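Local coordinates for protein uroporphyrinogen-III C-methyltransferase (Pseudomonas denitrificans, PDB 1S4D) that catalyses the two successive S-adenosyl-L-methionine-dependent methylations, at C-2 and C-7, that convert uroporphyrinogen III to precorrin-2 on the way to cobalamin and siroheme, at residues B[48-53]-B[96-101]; B[53-58]-B[62-67]; B[151-156]-B[171-176]. All blocks are in the same frame, centred on the assembly; numbering follows the deposited sequence.

Contact 1 of 3, residues B[48-53]-B[96-101]. With SAH (S-adenosyl-L-homocysteine), chain Q.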
ATOM      1  N   ALA B  48      11.907  15.397   0.754  1.00 40.79           N
ATOM      2  CA  ALA B  48      13.291  14.999   0.443  1.00 42.50           C
ATOM      3  C   ALA B  48      13.207  13.546   0.044  1.00 44.02           C
ATOM      4  O   ALA B  48      13.863  13.122  -0.908  1.00 44.21           O
ATOM      5  CB  ALA B  48      14.206  15.165   1.639  1.00 41.58           C
ATOM      6  N   LEU B  49      12.352  12.806   0.765  1.00 46.34           N
ATOM      7  CA  LEU B  49      12.049  11.409   0.459  1.00 48.05           C
ATOM      8  C   LEU B  49      11.382  11.324  -0.921  1.00 49.36           C
ATOM      9  O   LEU B  49      10.569  10.429  -1.212  1.00 49.47           O
ATOM     10  CB  LEU B  49      11.258  10.711   1.595  1.00 47.99           C
ATOM     11  CG  LEU B  49      12.083   9.685   2.419  1.00 47.84           C
ATOM     12  CD1 LEU B  49      11.498   9.277   3.785  1.00 46.75           C
ATOM     13  CD2 LEU B  49      12.270   8.451   1.599  1.00 48.46           C
ATOM     14  N   VAL B  50      11.766  12.286  -1.767  1.00 50.75           N
ATOM     15  CA  VAL B  50      11.474  12.265  -3.194  1.00 51.62           C
ATOM     16  C   VAL B  50      12.761  12.018  -3.977  1.00 52.18           C
ATOM     17  O   VAL B  50      13.810  11.663  -3.382  1.00 51.99           O
ATOM     18  CB  VAL B  50      10.609  13.499  -3.651  1.00 52.07           C
ATOM     19  CG1 VAL B  50      11.006  14.047  -5.037  1.00 52.02           C
ATOM     20  CG2 VAL B  50       9.104  13.152  -3.585  1.00 51.28           C
ATOM     21  N   ASN B  51      12.662  12.192  -5.298  1.00 52.82           N
ATOM     22  CA  ASN B  51      13.484  11.477  -6.257  1.00 53.30           C
ATOM     23  C   ASN B  51      13.389  12.108  -7.630  1.00 53.64           C
ATOM     24  O   ASN B  51      12.529  11.713  -8.426  1.00 54.26           O
ATOM     25  CB  ASN B  51      12.934  10.056  -6.361  1.00 53.49           C
ATOM     26  CG  ASN B  51      14.001   9.010  -6.260  1.00 54.28           C
ATOM     27  OD1 ASN B  51      14.426   8.449  -7.271  1.00 56.95           O
ATOM     28  ND2 ASN B  51      14.436   8.723  -5.041  1.00 54.01           N
ATOM     29  N   GLU B  52      14.272  13.059  -7.931  1.00 53.82           N
ATOM     30  CA  GLU B  52      14.256  13.739  -9.233  1.00 53.93           C
ATOM     31  C   GLU B  52      13.252  13.109 -10.194  1.00 53.08           C
ATOM     32  O   GLU B  52      12.157  13.619 -10.351  1.00 53.21           O
ATOM     33  CB  GLU B  52      15.658  13.771  -9.884  1.00 54.71           C
ATOM     34  CG  GLU B  52      15.729  14.541 -11.211  1.00 56.49           C
ATOM     35  CD  GLU B  52      17.061  14.372 -11.946  1.00 59.50           C
ATOM     36  OE1 GLU B  52      18.118  14.293 -11.278  1.00 60.13           O
ATOM     37  OE2 GLU B  52      17.057  14.330 -13.203  1.00 60.54           O
ATOM     38  N   ASP B  53      13.598  11.965 -10.766  1.00 52.07           N
ATOM     39  CA  ASP B  53      12.914  11.399 -11.936  1.00 51.13           C
ATOM     40  C   ASP B  53      11.423  11.743 -12.035  1.00 49.96           C
ATOM     41  O   ASP B  53      10.978  12.270 -13.061  1.00 49.44           O
ATOM     42  CB  ASP B  53      13.141   9.878 -12.030  1.00 51.61           C
ATOM     43  CG  ASP B  53      14.478   9.425 -11.412  1.00 52.77           C
ATOM     44  OD1 ASP B  53      15.518   9.455 -12.144  1.00 52.98           O
ATOM     45  OD2 ASP B  53      14.561   9.027 -10.205  1.00 51.47           O
ATOM     46  N   LEU B  96       0.036  20.598  -6.086  1.00 20.48           N
ATOM     47  CA  LEU B  96       0.382  19.191  -5.925  1.00 21.30           C
ATOM     48  C   LEU B  96       1.282  19.050  -4.713  1.00 21.70           C
ATOM     49  O   LEU B  96       2.396  19.627  -4.695  1.00 21.55           O
ATOM     50  CB  LEU B  96       1.179  18.727  -7.152  1.00 21.55           C
ATOM     51  CG  LEU B  96       0.993  17.337  -7.758  1.00 21.99           C
ATOM     52  CD1 LEU B  96       2.100  17.143  -8.688  1.00 24.06           C
ATOM     53  CD2 LEU B  96       1.046  16.261  -6.748  1.00 22.06           C
ATOM     54  N   ARG B  97       0.819  18.322  -3.694  1.00 22.06           N
ATOM     55  CA  ARG B  97       1.695  17.998  -2.548  1.00 22.47           C
ATOM     56  C   ARG B  97       2.129  16.583  -2.829  1.00 22.12           C
ATOM     57  O   ARG B  97       1.290  15.687  -2.799  1.00 21.64           O
ATOM     58  CB  ARG B  97       0.971  18.134  -1.198  1.00 22.23           C
ATOM     59  CG  ARG B  97       1.636  17.439   0.001  1.00 24.85           C
ATOM     60  CD  ARG B  97       2.539  18.322   0.899  1.00 27.41           C
ATOM     61  NE  ARG B  97       3.934  17.951   0.694  1.00 32.40           N
ATOM     62  CZ  ARG B  97       4.764  17.437   1.604  1.00 35.64           C
ATOM     63  NH1 ARG B  97       4.406  17.249   2.873  1.00 38.01           N
ATOM     64  NH2 ARG B  97       5.993  17.128   1.231  1.00 38.44           N
ATOM     65  N   LEU B  98       3.411  16.408  -3.176  1.00 22.20           N
ATOM     66  CA  LEU B  98       3.947  15.117  -3.614  1.00 22.62           C
ATOM     67  C   LEU B  98       4.551  14.407  -2.419  1.00 23.52           C
ATOM     68  O   LEU B  98       5.579  14.821  -1.906  1.00 24.88           O
ATOM     69  CB  LEU B  98       5.063  15.316  -4.634  1.00 22.21           C
ATOM     70  CG  LEU B  98       5.247  14.527  -5.950  1.00 20.77           C
ATOM     71  CD1 LEU B  98       6.715  14.398  -6.361  1.00 14.46           C
ATOM     72  CD2 LEU B  98       4.603  13.176  -5.945  1.00 19.54           C
ATOM     73  N   LYS B  99       3.946  13.335  -1.951  1.00 23.35           N
ATOM     74  CA  LYS B  99       4.518  12.722  -0.777  1.00 23.26           C
ATOM     75  C   LYS B  99       5.143  11.394  -1.134  1.00 23.41           C
ATOM     76  O   LYS B  99       4.673  10.697  -2.065  1.00 23.79           O
ATOM     77  CB  LYS B  99       3.437  12.587   0.281  1.00 23.58           C
ATOM     78  CG  LYS B  99       2.607  13.883   0.396  1.00 25.04           C
ATOM     79  CD  LYS B  99       1.362  13.668   1.194  1.00 26.83           C
ATOM     80  CE  LYS B  99       1.708  13.108   2.559  1.00 26.40           C
ATOM     81  NZ  LYS B  99       2.432  14.136   3.324  1.00 24.79           N
ATOM     82  N   GLY B 100       6.221  11.054  -0.421  1.00 22.79           N
ATOM     83  CA  GLY B 100       6.831   9.741  -0.537  1.00 21.78           C
ATOM     84  C   GLY B 100       5.832   8.631  -0.244  1.00 21.58           C
ATOM     85  O   GLY B 100       5.058   8.723   0.692  1.00 20.90           O
ATOM     86  N   GLY B 101       5.834   7.593  -1.074  1.00 21.66           N
ATOM     87  CA  GLY B 101       5.004   6.430  -0.846  1.00 21.78           C
ATOM     88  C   GLY B 101       3.516   6.666  -1.027  1.00 22.06           C
ATOM     89  O   GLY B 101       3.068   7.057  -2.111  1.00 22.44           O
TER
HETATM   90  N   SAH Q1511       4.089   7.439   3.382  1.00 49.49           N
HETATM   91  CA  SAH Q1511       5.349   6.734   3.226  1.00 49.98           C
HETATM   92  CB  SAH Q1511       6.079   6.678   4.556  1.00 49.79           C
HETATM   93  CG  SAH Q1511       6.876   7.929   4.875  1.00 50.97           C
HETATM   94  SD  SAH Q1511       7.472   8.069   6.580  1.00 50.56           S
HETATM   95  C   SAH Q1511       5.136   5.347   2.607  1.00 49.87           C
HETATM   96  O   SAH Q1511       4.016   4.924   2.327  1.00 50.06           O
HETATM   97  OXT SAH Q1511       6.060   4.585   2.337  1.00 49.14           O
HETATM   98  C5' SAH Q1511       9.166   7.659   6.042  1.00 51.61           C
HETATM   99  C4' SAH Q1511       9.622   6.202   6.187  1.00 50.94           C
HETATM  100  O4' SAH Q1511       9.176   5.402   5.111  1.00 50.90           O
HETATM  101  C3' SAH Q1511      11.128   5.959   6.168  1.00 50.26           C
HETATM  102  O3' SAH Q1511      11.810   6.296   7.345  1.00 49.28           O
HETATM  103  C2' SAH Q1511      11.239   4.487   5.810  1.00 50.56           C
HETATM  104  O2' SAH Q1511      10.989   3.611   6.891  1.00 49.13           O
HETATM  105  C1' SAH Q1511      10.088   4.357   4.827  1.00 50.89           C
HETATM  106  N9  SAH Q1511      10.502   4.457   3.409  1.00 49.44           N
HETATM  107  C8  SAH Q1511      10.068   5.412   2.550  1.00 47.71           C
HETATM  108  N7  SAH Q1511      10.620   5.202   1.353  1.00 48.09           N
HETATM  109  C5  SAH Q1511      11.416   4.131   1.413  1.00 49.34           C
HETATM  110  C6  SAH Q1511      12.206   3.491   0.456  1.00 48.89           C
HETATM  111  N6  SAH Q1511      12.257   3.933  -0.787  1.00 45.75           N
HETATM  112  N1  SAH Q1511      12.936   2.376   0.818  1.00 49.07           N
HETATM  113  C2  SAH Q1511      12.858   1.906   2.112  1.00 49.90           C
HETATM  114  N3  SAH Q1511      12.070   2.543   3.057  1.00 49.66           N
HETATM  115  C4  SAH Q1511      11.353   3.640   2.715  1.00 49.78           C
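The S-adenosyl-L-homocysteine pocket of this tetrapyrrole methylase is lined here by Leu49 and by Gly100 and Gly101, at the C-terminal side of strand 94-99. Leu49 and Gly100 form the nearest backbone pair between 48-53 and 96-101, with Leu49 O 3.9 Å from Gly100 CA. A CB on Gly100 would point toward the loop, near Leu49 O. Away from the ligand the loop rests on the strand through one apolar pair: Val50 CG2 lies 3.9 Å from Leu98 CD1, and the two side chains cross at about a right angle.

Leu49 divides its methyls between two parts of the ligand. With CD1 extended nearly anti to CA (chi2 163°), CD1 comes 3.6 Å from SAH C5', while CD2 stands above the adenine plane but off its rim, 3.7 Å from SAH N7. An alanine here would take away both methyls and probably leave the C5' side and the N7 edge without this apolar cover. At the amino acid end, SAH N donates a weak hydrogen bond to Gly100 O at 3.1 Å, and Gly101 CA is 3.6 Å from SAH C. Gly101 has a positive phi, and any CB on it would run into SAH C. Gly100 N is itself held by Asp47, which also pairs with Arg97.

Within this contact, then, Leu49 methyls meet the C5' and N7 region and the main chain of Gly100 and Gly101 meets the amino acid end, while residues such as Thr130 and Met184 supply further hydrogen bonds.

Contact 2 of 3, residues B[53-58]-B[62-67]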
ATOM      1  N   ASP B  53      13.598  11.965 -10.766  1.00 52.07           N
ATOM      2  CA  ASP B  53      12.914  11.399 -11.936  1.00 51.13           C
ATOM      3  C   ASP B  53      11.423  11.743 -12.035  1.00 49.96           C
ATOM      4  O   ASP B  53      10.978  12.270 -13.061  1.00 49.44           O
ATOM      5  CB  ASP B  53      13.141   9.878 -12.030  1.00 51.61           C
ATOM      6  CG  ASP B  53      14.478   9.425 -11.412  1.00 52.77           C
ATOM      7  OD1 ASP B  53      15.518   9.455 -12.144  1.00 52.98           O
ATOM      8  OD2 ASP B  53      14.561   9.027 -10.205  1.00 51.47           O
ATOM      9  N   CYS B  54      10.647  11.524 -10.986  1.00 48.41           N
ATOM     10  CA  CYS B  54       9.257  11.983 -10.886  1.00 47.33           C
ATOM     11  C   CYS B  54       9.064  13.434 -11.318  1.00 44.98           C
ATOM     12  O   CYS B  54       8.203  13.732 -12.142  1.00 44.58           O
ATOM     13  CB  CYS B  54       8.773  11.841  -9.454  1.00 47.31           C
ATOM     14  SG  CYS B  54       8.811  10.128  -8.907  1.00 55.42           S
ATOM     15  N   LEU B  55       9.876  14.321 -10.746  1.00 42.85           N
ATOM     16  CA  LEU B  55       9.752  15.767 -10.918  1.00 40.68           C
ATOM     17  C   LEU B  55       9.926  16.224 -12.351  1.00 40.17           C
ATOM     18  O   LEU B  55       9.411  17.266 -12.725  1.00 39.65           O
ATOM     19  CB  LEU B  55      10.723  16.506  -9.995  1.00 39.90           C
ATOM     20  CG  LEU B  55      10.514  16.281  -8.488  1.00 37.95           C
ATOM     21  CD1 LEU B  55      11.585  16.997  -7.617  1.00 34.90           C
ATOM     22  CD2 LEU B  55       9.110  16.704  -8.082  1.00 33.27           C
ATOM     23  N   LYS B  56      10.638  15.423 -13.144  1.00 40.10           N
ATOM     24  CA  LYS B  56      10.861  15.681 -14.568  1.00 40.02           C
ATOM     25  C   LYS B  56       9.574  15.696 -15.399  1.00 39.23           C
ATOM     26  O   LYS B  56       9.585  16.146 -16.541  1.00 39.38           O
ATOM     27  CB  LYS B  56      11.845  14.645 -15.146  1.00 40.69           C
ATOM     28  CG  LYS B  56      13.141  15.219 -15.751  1.00 42.43           C
ATOM     29  CD  LYS B  56      13.021  15.425 -17.273  1.00 46.65           C
ATOM     30  CE  LYS B  56      14.084  14.638 -18.052  1.00 48.18           C
ATOM     31  NZ  LYS B  56      14.866  15.525 -18.961  1.00 48.63           N
ATOM     32  N   LEU B  57       8.474  15.213 -14.831  1.00 38.63           N
ATOM     33  CA  LEU B  57       7.194  15.180 -15.530  1.00 38.52           C
ATOM     34  C   LEU B  57       6.457  16.522 -15.454  1.00 39.18           C
ATOM     35  O   LEU B  57       5.554  16.808 -16.277  1.00 39.08           O
ATOM     36  CB  LEU B  57       6.302  14.064 -14.984  1.00 38.21           C
ATOM     37  CG  LEU B  57       6.545  12.620 -15.434  1.00 37.32           C
ATOM     38  CD1 LEU B  57       5.684  11.678 -14.639  1.00 35.00           C
ATOM     39  CD2 LEU B  57       6.260  12.433 -16.909  1.00 37.63           C
ATOM     40  N   ALA B  58       6.841  17.337 -14.465  1.00 39.39           N
ATOM     41  CA  ALA B  58       6.280  18.676 -14.284  1.00 39.47           C
ATOM     42  C   ALA B  58       6.395  19.452 -15.577  1.00 39.57           C
ATOM     43  O   ALA B  58       7.381  19.303 -16.295  1.00 39.51           O
ATOM     44  CB  ALA B  58       7.006  19.400 -13.180  1.00 39.26           C
ATOM     45  N   ALA B  62       6.640  25.166 -13.968  1.00 33.23           N
ATOM     46  CA  ALA B  62       6.055  24.769 -12.690  1.00 31.59           C
ATOM     47  C   ALA B  62       7.103  25.059 -11.633  1.00 30.57           C
ATOM     48  O   ALA B  62       8.288  24.933 -11.908  1.00 30.27           O
ATOM     49  CB  ALA B  62       5.716  23.284 -12.685  1.00 31.18           C
ATOM     50  N   VAL B  63       6.706  25.450 -10.430  1.00 29.73           N
ATOM     51  CA  VAL B  63       7.726  25.568  -9.401  1.00 29.47           C
ATOM     52  C   VAL B  63       7.798  24.339  -8.487  1.00 29.79           C
ATOM     53  O   VAL B  63       6.773  23.707  -8.183  1.00 29.54           O
ATOM     54  CB  VAL B  63       7.796  26.985  -8.685  1.00 29.22           C
ATOM     55  CG1 VAL B  63       6.597  27.812  -8.992  1.00 27.88           C
ATOM     56  CG2 VAL B  63       8.095  26.872  -7.178  1.00 28.18           C
ATOM     57  N   LEU B  64       9.027  23.989  -8.117  1.00 30.04           N
ATOM     58  CA  LEU B  64       9.298  22.824  -7.299  1.00 30.82           C
ATOM     59  C   LEU B  64       9.772  23.314  -5.952  1.00 31.89           C
ATOM     60  O   LEU B  64      10.771  23.999  -5.875  1.00 32.42           O
ATOM     61  CB  LEU B  64      10.363  21.935  -7.954  1.00 30.02           C
ATOM     62  CG  LEU B  64      10.322  21.678  -9.477  1.00 29.19           C
ATOM     63  CD1 LEU B  64      11.469  20.740  -9.895  1.00 25.38           C
ATOM     64  CD2 LEU B  64       8.960  21.150  -9.980  1.00 25.88           C
ATOM     65  N   GLU B  65       9.047  22.973  -4.899  1.00 33.39           N
ATOM     66  CA  GLU B  65       9.365  23.440  -3.566  1.00 35.34           C
ATOM     67  C   GLU B  65       9.665  22.282  -2.665  1.00 37.19           C
ATOM     68  O   GLU B  65       8.850  21.395  -2.472  1.00 36.91           O
ATOM     69  CB  GLU B  65       8.160  24.127  -2.962  1.00 35.45           C
ATOM     70  CG  GLU B  65       8.181  25.621  -2.970  1.00 34.83           C
ATOM     71  CD  GLU B  65       7.248  26.136  -1.923  1.00 36.00           C
ATOM     72  OE1 GLU B  65       6.369  26.933  -2.265  1.00 39.62           O
ATOM     73  OE2 GLU B  65       7.375  25.716  -0.761  1.00 35.64           O
ATOM     74  N   PHE B  66      10.829  22.328  -2.062  1.00 40.31           N
ATOM     75  CA  PHE B  66      11.216  21.331  -1.107  1.00 43.37           C
ATOM     76  C   PHE B  66      10.559  21.710   0.206  1.00 45.22           C
ATOM     77  O   PHE B  66      10.814  22.775   0.754  1.00 45.52           O
ATOM     78  CB  PHE B  66      12.729  21.336  -1.025  1.00 43.45           C
ATOM     79  CG  PHE B  66      13.277  20.471   0.031  1.00 46.32           C
ATOM     80  CD1 PHE B  66      13.202  19.093  -0.079  1.00 49.02           C
ATOM     81  CD2 PHE B  66      13.897  21.033   1.141  1.00 48.35           C
ATOM     82  CE1 PHE B  66      13.727  18.290   0.912  1.00 51.17           C
ATOM     83  CE2 PHE B  66      14.430  20.235   2.131  1.00 50.45           C
ATOM     84  CZ  PHE B  66      14.347  18.859   2.019  1.00 51.36           C
ATOM     85  N   ALA B  67       9.674  20.847   0.680  1.00 48.12           N
ATOM     86  CA  ALA B  67       8.929  21.076   1.909  1.00 51.37           C
ATOM     87  C   ALA B  67       9.754  20.804   3.164  1.00 54.24           C
ATOM     88  O   ALA B  67       9.443  21.330   4.225  1.00 54.84           O
ATOM     89  CB  ALA B  67       7.681  20.202   1.918  1.00 50.89           C
TER
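Leu64 reaches across from strand 63-66 and meets Ala58 through CD2 and Leu55 through CD1. CD2 of Leu64 lies 4.1 Å from Ala58 CB, and its CD1 meets both the CB of Leu55, at 4.3 Å, and the Leu55 CD1 methyl, at 4.4 Å. The first torsion explains the reach: CG stands beside the backbone N and anti to the carbonyl carbon (chi1 -42°), which sends the fork from the strand toward the segment 53-58. Leu64 accordingly has more area buried by the contact than any other residue in it, although it remains exposed overall.

The opposing pair is set by backbone geometry. Residues 54-57 have helical phi and psi, and amides bond to carbonyls three residues back, as in Leu57 N to Cys54 O at 3.1 Å and Ala58 N to Leu55 O at 3.1 Å. One such step separates Leu55 from Ala58, and the CB atoms of both point toward 62-67. At the closed end, where three residues join the segments, Ala58 CB and Ala62 CB face each other at 4.1 Å, each directed at the other segment. The CA atoms there are 6.3 Å apart, against 7.9 Å between the CA atoms of Leu55 and Leu64, so the segments diverge away from the connection. No hydrogen bond crosses; the side chains that meet are apolar, and 152 Å² is buried in all.

In the fold, 53-58 lies in the connection between the parallel, neighbouring strands 43-46 and 63-66 and turns back onto the second, an outermost strand of the sheet. Val63 and Glu65 bond to strand 43-46, and Leu55 packs on its Ile44 and His46. Leu57 meets Ala35 and Leu38 of helix 32-40, as well as Phe6 of the second subunit.

Contact 3 of 3, residues B[151-156]-B[171-176]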
ATOM      1  N   ALA B 151      -2.150 -12.508   8.606  1.00 20.83           N
ATOM      2  CA  ALA B 151      -2.171 -11.143   9.104  1.00 20.11           C
ATOM      3  C   ALA B 151      -0.784 -10.478   8.949  1.00 20.01           C
ATOM      4  O   ALA B 151       0.241 -11.160   9.046  1.00 20.15           O
ATOM      5  CB  ALA B 151      -2.618 -11.143  10.543  1.00 19.27           C
ATOM      6  N   VAL B 152      -0.760  -9.174   8.652  1.00 19.69           N
ATOM      7  CA  VAL B 152       0.463  -8.370   8.681  1.00 19.30           C
ATOM      8  C   VAL B 152       0.208  -7.117   9.507  1.00 20.06           C
ATOM      9  O   VAL B 152      -0.833  -6.465   9.338  1.00 19.30           O
ATOM     10  CB  VAL B 152       0.858  -7.783   7.319  1.00 18.94           C
ATOM     11  CG1 VAL B 152       2.347  -7.740   7.150  1.00 16.78           C
ATOM     12  CG2 VAL B 152       0.185  -8.464   6.188  1.00 20.84           C
ATOM     13  N   THR B 153       1.194  -6.758  10.342  1.00 20.51           N
ATOM     14  CA  THR B 153       1.196  -5.499  11.086  1.00 20.33           C
ATOM     15  C   THR B 153       2.221  -4.494  10.572  1.00 20.75           C
ATOM     16  O   THR B 153       3.406  -4.814  10.479  1.00 21.02           O
ATOM     17  CB  THR B 153       1.486  -5.788  12.541  1.00 19.98           C
ATOM     18  OG1 THR B 153       0.389  -6.507  13.098  1.00 19.94           O
ATOM     19  CG2 THR B 153       1.485  -4.524  13.346  1.00 19.52           C
ATOM     20  N   PHE B 154       1.777  -3.268  10.278  1.00 21.25           N
ATOM     21  CA  PHE B 154       2.699  -2.197   9.900  1.00 21.41           C
ATOM     22  C   PHE B 154       2.878  -1.309  11.122  1.00 21.63           C
ATOM     23  O   PHE B 154       1.912  -1.106  11.851  1.00 21.37           O
ATOM     24  CB  PHE B 154       2.112  -1.382   8.757  1.00 21.55           C
ATOM     25  CG  PHE B 154       2.175  -2.050   7.416  1.00 23.01           C
ATOM     26  CD1 PHE B 154       2.227  -1.297   6.270  1.00 26.89           C
ATOM     27  CD2 PHE B 154       2.151  -3.428   7.284  1.00 26.58           C
ATOM     28  CE1 PHE B 154       2.266  -1.930   5.017  1.00 29.46           C
ATOM     29  CE2 PHE B 154       2.192  -4.060   6.040  1.00 26.01           C
ATOM     30  CZ  PHE B 154       2.256  -3.339   4.928  1.00 27.26           C
ATOM     31  N   LEU B 155       4.089  -0.804  11.384  1.00 21.81           N
ATOM     32  CA  LEU B 155       4.259   0.149  12.504  1.00 22.41           C
ATOM     33  C   LEU B 155       5.283   1.283  12.288  1.00 23.29           C
ATOM     34  O   LEU B 155       6.070   1.214  11.346  1.00 22.92           O
ATOM     35  CB  LEU B 155       4.386  -0.557  13.870  1.00 21.17           C
ATOM     36  CG  LEU B 155       5.622  -1.080  14.644  1.00 20.85           C
ATOM     37  CD1 LEU B 155       5.516  -2.587  14.748  1.00 20.12           C
ATOM     38  CD2 LEU B 155       7.036  -0.651  14.192  1.00 16.96           C
ATOM     39  N   THR B 156       5.233   2.324  13.134  1.00 24.66           N
ATOM     40  CA  THR B 156       6.348   3.284  13.263  1.00 26.29           C
ATOM     41  C   THR B 156       7.146   2.952  14.470  1.00 26.76           C
ATOM     42  O   THR B 156       6.574   2.783  15.550  1.00 26.58           O
ATOM     43  CB  THR B 156       5.920   4.698  13.564  1.00 26.11           C
ATOM     44  OG1 THR B 156       4.499   4.802  13.529  1.00 27.95           O
ATOM     45  CG2 THR B 156       6.432   5.605  12.533  1.00 26.00           C
ATOM     46  N   GLN B 171       3.939  -6.456  23.107  1.00 20.31           N
ATOM     47  CA  GLN B 171       3.611  -7.871  23.265  1.00 20.29           C
ATOM     48  C   GLN B 171       2.431  -8.291  22.362  1.00 19.74           C
ATOM     49  O   GLN B 171       2.481  -9.329  21.687  1.00 19.19           O
ATOM     50  CB  GLN B 171       3.336  -8.155  24.728  1.00 20.60           C
ATOM     51  CG  GLN B 171       2.432  -9.324  24.982  1.00 23.68           C
ATOM     52  CD  GLN B 171       3.194 -10.530  25.440  1.00 29.89           C
ATOM     53  OE1 GLN B 171       4.070 -11.037  24.716  1.00 32.07           O
ATOM     54  NE2 GLN B 171       2.874 -11.011  26.652  1.00 30.91           N
ATOM     55  N   GLY B 172       1.379  -7.468  22.353  1.00 19.49           N
ATOM     56  CA  GLY B 172       0.296  -7.620  21.395  1.00 19.32           C
ATOM     57  C   GLY B 172       0.800  -7.641  19.958  1.00 19.10           C
ATOM     58  O   GLY B 172       0.384  -8.470  19.140  1.00 19.26           O
ATOM     59  N   ILE B 173       1.715  -6.730  19.660  1.00 18.71           N
ATOM     60  CA  ILE B 173       2.303  -6.645  18.341  1.00 18.62           C
ATOM     61  C   ILE B 173       3.088  -7.897  18.013  1.00 18.84           C
ATOM     62  O   ILE B 173       2.995  -8.394  16.888  1.00 18.78           O
ATOM     63  CB  ILE B 173       3.122  -5.325  18.187  1.00 18.75           C
ATOM     64  CG1 ILE B 173       2.269  -4.321  17.408  1.00 19.02           C
ATOM     65  CG2 ILE B 173       4.418  -5.552  17.429  1.00 18.38           C
ATOM     66  CD1 ILE B 173       2.226  -3.022  17.977  1.00 18.19           C
ATOM     67  N   ALA B 174       3.814  -8.433  19.006  1.00 19.09           N
ATOM     68  CA  ALA B 174       4.517  -9.714  18.863  1.00 19.37           C
ATOM     69  C   ALA B 174       3.607 -10.932  18.556  1.00 20.21           C
ATOM     70  O   ALA B 174       3.967 -11.737  17.675  1.00 20.93           O
ATOM     71  CB  ALA B 174       5.364  -9.993  20.074  1.00 19.36           C
ATOM     72  N   SER B 175       2.462 -11.068  19.255  1.00 19.71           N
ATOM     73  CA  SER B 175       1.522 -12.180  19.017  1.00 19.87           C
ATOM     74  C   SER B 175       0.552 -11.989  17.863  1.00 20.33           C
ATOM     75  O   SER B 175       0.053 -12.962  17.310  1.00 20.48           O
ATOM     76  CB  SER B 175       0.664 -12.472  20.247  1.00 19.82           C
ATOM     77  OG  SER B 175       1.266 -12.017  21.426  1.00 19.05           O
ATOM     78  N   GLY B 176       0.243 -10.737  17.542  1.00 20.70           N
ATOM     79  CA  GLY B 176      -0.757 -10.417  16.542  1.00 20.85           C
ATOM     80  C   GLY B 176      -0.530 -10.964  15.140  1.00 21.15           C
ATOM     81  O   GLY B 176      -1.456 -11.522  14.571  1.00 21.52           O
TER
HETATM   82  O   HOH W   1       0.401  -7.631  15.443  1.00 45.31           O
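Ile173 loses more surface than any other residue here, and it does so by placing two branches against two residues of strand 151-156. Its CG1 meets Thr153 CG2 at 4.1 Å, the side chains crossing at about a right angle, while its CG2 meets Leu155 CD1 at 4.1 Å. Helix 170-176 is the helix of a beta-alpha-beta crossover between the parallel neighbours 151-156 and 179-183, and here it packs on the first strand, with axes 9.0 Å apart and N-to-C directions at 146°.

Thr153 serves two chemistries at once. The rotamer that sets CG2 anti to the backbone N and OG1 beside it (chi1 -68°) gives the methyl to Ile173 and the hydroxyl to a water. That water is 2.6 Å from Thr153 OG1 and donates to Ile173 O at 3.1 Å, bridging strand to helix. The hydroxyl is also hydrogen-bonded to Ser177 and to Thr153 of the second subunit, whose strand continues the sheet in an antiparallel ladder.

Gly176, the next in buried area, contributes backbone: its O lies 4.2 Å from Ala151 CB.

No direct hydrogen bond joins the two segments. What joins them is apolar contact plus one water-mediated link, while the buried Thr153 hydroxyl is satisfied by the water, Ser177 and the neighbouring subunit, which ties this strand-helix layer to the dimer interface.

Contacts 1 and 2 belong to one region, their centres about 8 Å apart: they share Asp53, both reach the parallel sheet, and Leu55 CD2 touches Leu98 CD1 at 3.7 Å. Contact 1 is partly buried and opens onto the ligand, so it mixes methyl packing with backbone polar groups, whereas contact 2 lies at the surface and is purely apolar. Contact 3 stands on the other side of the chain's centre, its centre about 28 Å from that of contact 1 and about 36 Å from that of contact 2. It is the fully buried one, builds on the mixed sheet, and adds a water bridge and a hydroxyl bonded to Thr153 of the second subunit.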